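Local coordinates for protein omega transaminase (Pseudomonas sp., PDB 5LHA) that catalyses the transfer of amino groups between amine donors and carbonyl acceptors with a vitamin B6 cofactor, bound here as pyridoxamine phosphate, at residues T165-N170 against A182-L187; T148-L153 against T224-I229; A72-A77 against L342-I347. All blocks are in the same frame, centred on the assembly; numbering follows the deposited sequence.

Contact 1 (T165-N170 against A182-L187); sequences TSVGGN and AGCHLL
Cys184 and Leu186 of strand 184-187 both point at the chain that runs out of helix 162-166, and carry the contact. The apolar part has two patches. In the first, Cys184 SG lies 4.0 Å from Val167 CG1. Cys184 SG stands at a looser 4.2 Å from Ser166 CB. The sulfur is turned away from its own carbonyl carbon and lies beside its backbone N (chi1 -59°), which brings it in front of both. In the second patch the forked end of Leu186 closes on the bare backbone of Gly169. Leu186 CD1 is 3.9 Å from Gly169 CA and Leu186 CD2 4.0 Å. Because Gly169 has no side chain, both methyls can come up against the main chain.

Polar atoms meet only carbon across this contact. Ser166 O approaches Cys184 CB at 3.9 Å, and Val167 O approaches Leu186 CD2 at 4.2 Å. No hydrogen bond joins the two segments. Several of their polar groups have partners elsewhere. Val167 O is held by Ser152 OG, Gly168 O by His174 NE2, and Ser166 OG is bonded to Met162 O and to Leu181 N. Leu186 also packs on Leu219 of the second subunit, so this patch lies near a subunit boundary.

The contact joins the end of helix 162-166 and the loop after it to strand 184-187, outermost in its sheet within this chain. Together with strand 149-153 they form a beta-alpha-beta unit in the mixed sheet that also holds strand 225-230, in a fold type I pyridoxal phosphate enzyme.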
loop_
_atom_site.group_PDB
_atom_site.type_symbol
_atom_site.label_atom_id
_atom_site.label_comp_id
_atom_site.label_asym_id
_atom_site.label_seq_id
_atom_site.Cartn_x
_atom_site.Cartn_y
_atom_site.Cartn_z
ATOM N N THR A 165 2.419 12.870 7.281
ATOM C CA THR A 165 3.592 12.836 6.409
ATOM C C THR A 165 3.207 12.405 4.997
ATOM O O THR A 165 3.762 12.909 4.014
ATOM C CB THR A 165 4.676 11.908 6.973
ATOM O OG1 THR A 165 4.900 12.187 8.361
ATOM C CG2 THR A 165 5.988 12.109 6.233
ATOM N N SER A 166 2.270 11.457 4.879
ATOM C CA SER A 166 1.903 10.935 3.565
ATOM C C SER A 166 1.262 11.995 2.678
ATOM O O SER A 166 1.399 11.936 1.452
ATOM C CB SER A 166 0.977 9.736 3.726
ATOM O OG SER A 166 1.564 8.803 4.615
ATOM N N VAL A 167 0.563 12.971 3.265
ATOM C CA VAL A 167 -0.103 14.003 2.476
ATOM C C VAL A 167 0.706 15.286 2.379
ATOM O O VAL A 167 0.234 16.259 1.775
ATOM C CB VAL A 167 -1.518 14.294 3.020
ATOM C CG1 VAL A 167 -2.408 13.078 2.842
ATOM C CG2 VAL A 167 -1.458 14.700 4.494
ATOM N N GLY A 168 1.921 15.313 2.924
ATOM C CA GLY A 168 2.745 16.509 2.823
ATOM C C GLY A 168 3.288 16.686 1.414
ATOM O O GLY A 168 3.658 15.725 0.744
ATOM N N GLY A 169 3.365 17.936 0.976
ATOM C CA GLY A 169 3.754 18.262 -0.379
ATOM C C GLY A 169 5.197 18.677 -0.566
ATOM O O GLY A 169 5.538 19.188 -1.640
ATOM N N ASN A 170 6.054 18.473 0.436
ATOM C CA ASN A 170 7.480 18.786 0.359
ATOM C C ASN A 170 8.256 17.496 0.553
ATOM O O ASN A 170 8.088 16.820 1.574
ATOM C CB ASN A 170 7.903 19.794 1.432
ATOM C CG ASN A 170 7.131 21.093 1.364
ATOM O OD1 ASN A 170 7.336 21.906 0.465
ATOM N ND2 ASN A 170 6.242 21.300 2.327
ATOM N N ALA A 182 -0.751 4.770 1.086
ATOM C CA ALA A 182 -1.045 4.730 -0.338
ATOM C C ALA A 182 -2.267 5.583 -0.653
ATOM O O ALA A 182 -3.032 5.970 0.231
ATOM C CB ALA A 182 -1.291 3.293 -0.799
ATOM N N GLY A 183 -2.456 5.861 -1.940
ATOM C CA GLY A 183 -3.654 6.555 -2.381
ATOM C C GLY A 183 -3.719 8.011 -1.984
ATOM O O GLY A 183 -4.816 8.547 -1.800
ATOM N N CYS A 184 -2.572 8.664 -1.823
ATOM C CA CYS A 184 -2.521 10.088 -1.523
ATOM C C CYS A 184 -2.010 10.837 -2.745
ATOM O O CYS A 184 -0.970 10.476 -3.303
ATOM C CB CYS A 184 -1.628 10.337 -0.313
ATOM S SG CYS A 184 -2.243 9.453 1.118
ATOM N N HIS A 185 -2.725 11.890 -3.149
ATOM C CA HIS A 185 -2.462 12.530 -4.431
ATOM C C HIS A 185 -2.276 14.032 -4.283
ATOM O O HIS A 185 -3.049 14.699 -3.591
ATOM C CB HIS A 185 -3.589 12.222 -5.423
ATOM C CG HIS A 185 -3.711 10.766 -5.752
ATOM N ND1 HIS A 185 -4.471 9.889 -5.007
ATOM C CD2 HIS A 185 -3.136 10.025 -6.732
ATOM C CE1 HIS A 185 -4.380 8.677 -5.526
ATOM N NE2 HIS A 185 -3.575 8.732 -6.572
ATOM N N LEU A 186 -1.253 14.561 -4.952
ATOM C CA LEU A 186 -0.890 15.967 -4.833
ATOM C C LEU A 186 -1.457 16.793 -5.979
ATOM O O LEU A 186 -1.499 16.349 -7.130
ATOM C CB LEU A 186 0.628 16.151 -4.788
ATOM C CG LEU A 186 1.293 15.904 -3.442
ATOM C CD1 LEU A 186 2.766 16.261 -3.529
ATOM C CD2 LEU A 186 0.616 16.711 -2.381
ATOM N N LEU A 187 -1.874 18.008 -5.649
ATOM C CA LEU A 187 -2.312 19.006 -6.607
ATOM C C LEU A 187 -1.318 20.158 -6.572
ATOM O O LEU A 187 -0.644 20.375 -5.567
ATOM C CB LEU A 187 -3.720 19.500 -6.259
ATOM C CG LEU A 187 -4.738 18.379 -6.047
ATOM C CD1 LEU A 187 -5.941 18.868 -5.285
ATOM C CD2 LEU A 187 -5.164 17.823 -7.397
#

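Contact 2 (T148-L153 against T224-I229); sequences TRFLSL and TIAALI
Thr224 O accepts two backbone N-H groups. Arg149 N comes in the carbonyl plane at 2.7 Å from Thr224 O, nearly straight (174° at the hydrogen). Thr148 N sits above that plane, at 2.8 Å from Thr224 O. Arg149 O also takes two, Ala226 N at 2.6 Å and, weakly, Ala227 N at 3.5 Å. This double acceptance marks a beta bulge, where Ala226 is the extra residue between two parallel strands in the core sheet of the fold type I domain. Beyond it, Leu151 N binds Ala227 O at 3.0 Å, and Ile229 N binds Leu151 O at 2.9 Å. Ile229 O is buried and has no hydrogen-bond partner in the model, but receives a CA-H...O contact from Ser152 CA. Ala226 O is taken by Trp139 NE1 and Ile225 O by Arg147 NH1.

The Arg149 side chain runs extended beside Thr224, with Thr224 CG2 over the rim of one guanidinium face. Its NH1 bonds weakly to Leu220 O, while Thr224 OG1 is bonded to Gly221 O and Leu220 O. Replacing Arg149 by an alanine would probably uncover Thr224 and leave Leu220 O without this weak donor. Leu151 CB packs on Leu228 CG at 4.1 Å.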
loop_
_atom_site.group_PDB
_atom_site.type_symbol
_atom_site.label_atom_id
_atom_site.label_comp_id
_atom_site.label_asym_id
_atom_site.label_seq_id
_atom_site.Cartn_x
_atom_site.Cartn_y
_atom_site.Cartn_z
ATOM N N THR A 148 -11.705 6.462 0.172
ATOM C CA THR A 148 -10.496 6.223 0.956
ATOM C C THR A 148 -9.323 7.164 0.648
ATOM O O THR A 148 -8.461 7.397 1.504
ATOM C CB THR A 148 -10.087 4.756 0.748
ATOM O OG1 THR A 148 -9.029 4.391 1.644
ATOM C CG2 THR A 148 -9.652 4.525 -0.673
ATOM N N ARG A 149 -9.263 7.695 -0.566
ATOM C CA ARG A 149 -8.119 8.481 -0.998
ATOM C C ARG A 149 -8.172 9.908 -0.454
ATOM O O ARG A 149 -9.235 10.442 -0.129
ATOM C CB ARG A 149 -8.059 8.483 -2.520
ATOM C CG ARG A 149 -7.798 7.104 -3.117
ATOM C CD ARG A 149 -8.009 7.174 -4.609
ATOM N NE ARG A 149 -7.742 5.909 -5.283
ATOM C CZ ARG A 149 -8.154 5.621 -6.512
ATOM N NH1 ARG A 149 -8.905 6.485 -7.185
ATOM N NH2 ARG A 149 -7.852 4.449 -7.056
ATOM N N PHE A 150 -6.998 10.538 -0.388
ATOM C CA PHE A 150 -6.856 11.896 0.122
ATOM C C PHE A 150 -6.149 12.759 -0.917
ATOM O O PHE A 150 -5.215 12.301 -1.577
ATOM C CB PHE A 150 -6.051 11.938 1.442
ATOM C CG PHE A 150 -6.670 11.161 2.592
ATOM C CD1 PHE A 150 -7.928 11.470 3.067
ATOM C CD2 PHE A 150 -5.953 10.159 3.232
ATOM C CE1 PHE A 150 -8.478 10.764 4.140
ATOM C CE2 PHE A 150 -6.493 9.460 4.300
ATOM C CZ PHE A 150 -7.762 9.764 4.753
ATOM N N LEU A 151 -6.585 14.009 -1.058
ATOM C CA LEU A 151 -5.904 14.985 -1.896
ATOM C C LEU A 151 -5.232 16.045 -1.029
ATOM O O LEU A 151 -5.756 16.430 0.018
ATOM C CB LEU A 151 -6.881 15.675 -2.858
ATOM C CG LEU A 151 -7.725 14.810 -3.803
ATOM C CD1 LEU A 151 -8.682 15.657 -4.654
ATOM C CD2 LEU A 151 -6.861 13.938 -4.700
ATOM N N SER A 152 -4.087 16.542 -1.491
ATOM C CA SER A 152 -3.429 17.662 -0.829
ATOM C C SER A 152 -2.626 18.416 -1.882
ATOM O O SER A 152 -2.571 18.019 -3.054
ATOM C CB SER A 152 -2.559 17.211 0.362
ATOM O OG SER A 152 -1.429 16.437 -0.025
ATOM N N LEU A 153 -2.021 19.521 -1.453
ATOM C CA LEU A 153 -1.374 20.483 -2.327
ATOM C C LEU A 153 0.139 20.402 -2.191
ATOM O O LEU A 153 0.672 20.070 -1.129
ATOM C CB LEU A 153 -1.832 21.909 -1.998
ATOM C CG LEU A 153 -3.343 22.177 -1.983
ATOM C CD1 LEU A 153 -3.636 23.630 -1.625
ATOM C CD2 LEU A 153 -3.933 21.839 -3.334
ATOM N N THR A 224 -13.976 7.297 -4.792
ATOM C CA THR A 224 -12.851 6.756 -4.031
ATOM C C THR A 224 -12.178 7.774 -3.112
ATOM O O THR A 224 -11.247 7.410 -2.388
ATOM C CB THR A 224 -11.804 6.162 -4.983
ATOM O OG1 THR A 224 -11.236 7.202 -5.793
ATOM C CG2 THR A 224 -12.430 5.109 -5.868
ATOM N N ILE A 225 -12.638 9.019 -3.088
ATOM C CA ILE A 225 -11.908 10.114 -2.455
ATOM C C ILE A 225 -12.606 10.510 -1.157
ATOM O O ILE A 225 -13.791 10.874 -1.158
ATOM C CB ILE A 225 -11.771 11.308 -3.413
ATOM C CG1 ILE A 225 -11.108 10.844 -4.716
ATOM C CG2 ILE A 225 -10.947 12.408 -2.767
ATOM C CD1 ILE A 225 -11.095 11.879 -5.811
ATOM N N ALA A 226 -11.867 10.437 -0.047
ATOM C CA ALA A 226 -12.430 10.744 1.267
ATOM C C ALA A 226 -12.389 12.238 1.569
ATOM O O ALA A 226 -13.397 12.816 1.994
ATOM C CB ALA A 226 -11.690 9.964 2.355
ATOM N N ALA A 227 -11.244 12.887 1.353
ATOM C CA ALA A 227 -11.134 14.284 1.743
ATOM C C ALA A 227 -10.014 14.968 0.975
ATOM O O ALA A 227 -9.117 14.322 0.426
ATOM C CB ALA A 227 -10.915 14.420 3.249
ATOM N N LEU A 228 -10.118 16.294 0.916
ATOM C CA LEU A 228 -9.058 17.183 0.463
ATOM C C LEU A 228 -8.610 18.038 1.641
ATOM O O LEU A 228 -9.445 18.637 2.325
ATOM C CB LEU A 228 -9.549 18.073 -0.686
ATOM C CG LEU A 228 -8.613 19.056 -1.400
ATOM C CD1 LEU A 228 -9.110 19.277 -2.821
ATOM C CD2 LEU A 228 -8.518 20.388 -0.687
ATOM N N ILE A 229 -7.301 18.119 1.862
ATOM C CA ILE A 229 -6.747 18.883 2.973
ATOM C C ILE A 229 -5.868 19.999 2.430
ATOM O O ILE A 229 -5.068 19.784 1.511
ATOM C CB ILE A 229 -5.969 17.975 3.950
ATOM C CG1 ILE A 229 -5.433 18.787 5.126
ATOM C CG2 ILE A 229 -4.884 17.171 3.227
ATOM C CD1 ILE A 229 -4.943 17.935 6.272
#

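Contact 3 (A72-A77 against L342-I347); sequences ASVKAA and LAVLDI
The torsions of Val74 and Ile347 turn their ends toward each other. Val74 holds CG1 anti to the backbone N (chi1 -176°) and CG2 anti to the carbonyl carbon. This turns both methyls to helix 335-350, CG1 to Val344 and CG2 chiefly to Ala343 and Ile347. Ile347 has CG1 beside its backbone N (chi1 -69°), and its chain then continues extended, so CD1 reaches forward to helix 72-85.

Val74 is the hub. Val74 CG2 lies 3.9 Å from Ile347 CD1, and the two side chains run at a slant to each other. Val74 CG2 is also 4.0 Å from Ala343 CB. On its other branch, Val74 CG1 meets Val344 CG2 at 4.0 Å. On segment 342-347, Ala343 plays the matching part. Besides Val74 CG2, Ala343 CB touches Ala77 CB, again at 4.0 Å. Ala77 lies one turn along from Val74, so the alanine methyl rests against two successive turns. Nearer solvent, Ser73 OG comes 3.6 Å from Ile347 CD1. This is packing of a hydroxyl on a methyl.

Segments 72-77 and 342-347 run nearly antiparallel, with 159° between their directions. Their axes stand 9.1 Å apart at the closest point. The small side chains of Ala343 and Ala77 suit this spacing. The backbones come nearest at Val74 and Ala343, whose CA atoms are 5.4 Å apart.

Charged groups on these helices look to other partners. Asp346 makes a salt bridge to Arg105. Lys75 makes one to Asp83 of the third subunit, so helix 72-85 also takes part in the tetramer. Between the two segments there is no hydrogen bond or salt bridge. Their association here therefore rests on methyl packing and on the fit of small and branched side chains.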
loop_
_atom_site.group_PDB
_atom_site.type_symbol
_atom_site.label_atom_id
_atom_site.label_comp_id
_atom_site.label_asym_id
_atom_site.label_seq_id
_atom_site.Cartn_x
_atom_site.Cartn_y
_atom_site.Cartn_z
ATOM N N ALA A 72 0.648 36.744 32.650
ATOM C CA ALA A 72 0.326 36.354 34.023
ATOM C C ALA A 72 -0.990 35.585 34.098
ATOM O O ALA A 72 -1.066 34.531 34.738
ATOM C CB ALA A 72 0.287 37.590 34.922
ATOM N N SER A 73 -2.038 36.095 33.447
ATOM C CA SER A 73 -3.359 35.462 33.513
ATOM C C SER A 73 -3.323 33.994 33.078
ATOM O O SER A 73 -4.001 33.145 33.672
ATOM C CB SER A 73 -4.349 36.253 32.655
ATOM O OG SER A 73 -3.970 36.238 31.290
ATOM N N VAL A 74 -2.593 33.689 32.002
ATOM C CA VAL A 74 -2.461 32.308 31.534
ATOM C C VAL A 74 -1.675 31.465 32.534
ATOM O O VAL A 74 -2.026 30.310 32.806
ATOM C CB VAL A 74 -1.813 32.279 30.137
ATOM C CG1 VAL A 74 -1.754 30.850 29.591
ATOM C CG2 VAL A 74 -2.572 33.187 29.181
ATOM N N LYS A 75 -0.573 32.007 33.061
ATOM C CA LYS A 75 0.170 31.291 34.094
ATOM C C LYS A 75 -0.701 31.025 35.318
ATOM O O LYS A 75 -0.602 29.961 35.940
ATOM C CB LYS A 75 1.429 32.063 34.489
ATOM C CG LYS A 75 2.471 32.226 33.388
ATOM C CD LYS A 75 3.750 32.856 33.935
ATOM C CE LYS A 75 3.463 34.041 34.851
ATOM N NZ LYS A 75 4.703 34.794 35.227
ATOM N N ALA A 76 -1.541 31.996 35.695
ATOM C CA ALA A 76 -2.454 31.816 36.826
ATOM C C ALA A 76 -3.505 30.746 36.542
ATOM O O ALA A 76 -3.890 29.992 37.443
ATOM C CB ALA A 76 -3.122 33.144 37.186
ATOM N N ALA A 77 -4.009 30.686 35.309
ATOM C CA ALA A 77 -4.975 29.649 34.957
ATOM C C ALA A 77 -4.381 28.254 35.103
ATOM O O ALA A 77 -5.032 27.347 35.630
ATOM C CB ALA A 77 -5.474 29.865 33.525
ATOM N N LEU A 342 -8.465 28.263 27.515
ATOM C CA LEU A 342 -9.546 29.214 27.773
ATOM C C LEU A 342 -9.003 30.605 28.052
ATOM O O LEU A 342 -9.545 31.601 27.553
ATOM C CB LEU A 342 -10.424 28.730 28.926
ATOM C CG LEU A 342 -11.216 27.463 28.592
ATOM C CD1 LEU A 342 -11.826 26.814 29.833
ATOM C CD2 LEU A 342 -12.282 27.786 27.575
ATOM N N ALA A 343 -7.922 30.695 28.833
ATOM C CA ALA A 343 -7.323 31.994 29.112
ATOM C C ALA A 343 -6.736 32.602 27.848
ATOM O O ALA A 343 -6.806 33.818 27.643
ATOM C CB ALA A 343 -6.247 31.861 30.191
ATOM N N VAL A 344 -6.166 31.765 26.984
ATOM C CA VAL A 344 -5.547 32.266 25.764
ATOM C C VAL A 344 -6.606 32.818 24.815
ATOM O O VAL A 344 -6.432 33.897 24.236
ATOM C CB VAL A 344 -4.694 31.159 25.115
ATOM C CG1 VAL A 344 -4.278 31.543 23.701
ATOM C CG2 VAL A 344 -3.463 30.894 25.963
ATOM N N LEU A 345 -7.726 32.113 24.664
ATOM C CA LEU A 345 -8.775 32.587 23.762
ATOM C C LEU A 345 -9.364 33.907 24.233
ATOM O O LEU A 345 -9.732 34.760 23.415
ATOM C CB LEU A 345 -9.885 31.547 23.650
ATOM C CG LEU A 345 -9.462 30.208 23.063
ATOM C CD1 LEU A 345 -10.635 29.249 23.041
ATOM C CD2 LEU A 345 -8.919 30.436 21.676
ATOM N N ASP A 346 -9.468 34.087 25.546
ATOM C CA ASP A 346 -9.963 35.344 26.087
ATOM C C ASP A 346 -9.089 36.516 25.644
ATOM O O ASP A 346 -9.600 37.552 25.205
ATOM C CB ASP A 346 -10.069 35.242 27.606
ATOM C CG ASP A 346 -11.187 34.302 28.040
ATOM O OD1 ASP A 346 -12.032 33.966 27.189
ATOM O OD2 ASP A 346 -11.239 33.914 29.224
ATOM N N ILE A 347 -7.766 36.368 25.743
ATOM C CA ILE A 347 -6.866 37.440 25.316
ATOM C C ILE A 347 -7.017 37.702 23.820
ATOM O O ILE A 347 -7.026 38.858 23.377
ATOM C CB ILE A 347 -5.409 37.101 25.688
ATOM C CG1 ILE A 347 -5.219 37.147 27.205
ATOM C CG2 ILE A 347 -4.428 38.047 25.004
ATOM C CD1 ILE A 347 -3.917 36.542 27.677
#

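Overall arrangement
Contacts 1 and 2 are neighbours, with centres 9 Å apart. They share one mixed sheet, where strand 149-153 lies between strands 184-187 and 225-230. A probable hydrogen bond from Leu187 N to Ser152 O, 2.7 Å, joins them directly. Both approach the cofactor: the side chain of Ile229 is about 7 Å from a bound pyridoxamine phosphate, and that of Val167 about 9 Å. Neither residue is among those lining its pocket, which includes His158, packed against both. Contact 3 lies across the centre of the chain. Its centre is about 37 Å from each of the others, and its nearest atoms are about 20 Å from contact 2.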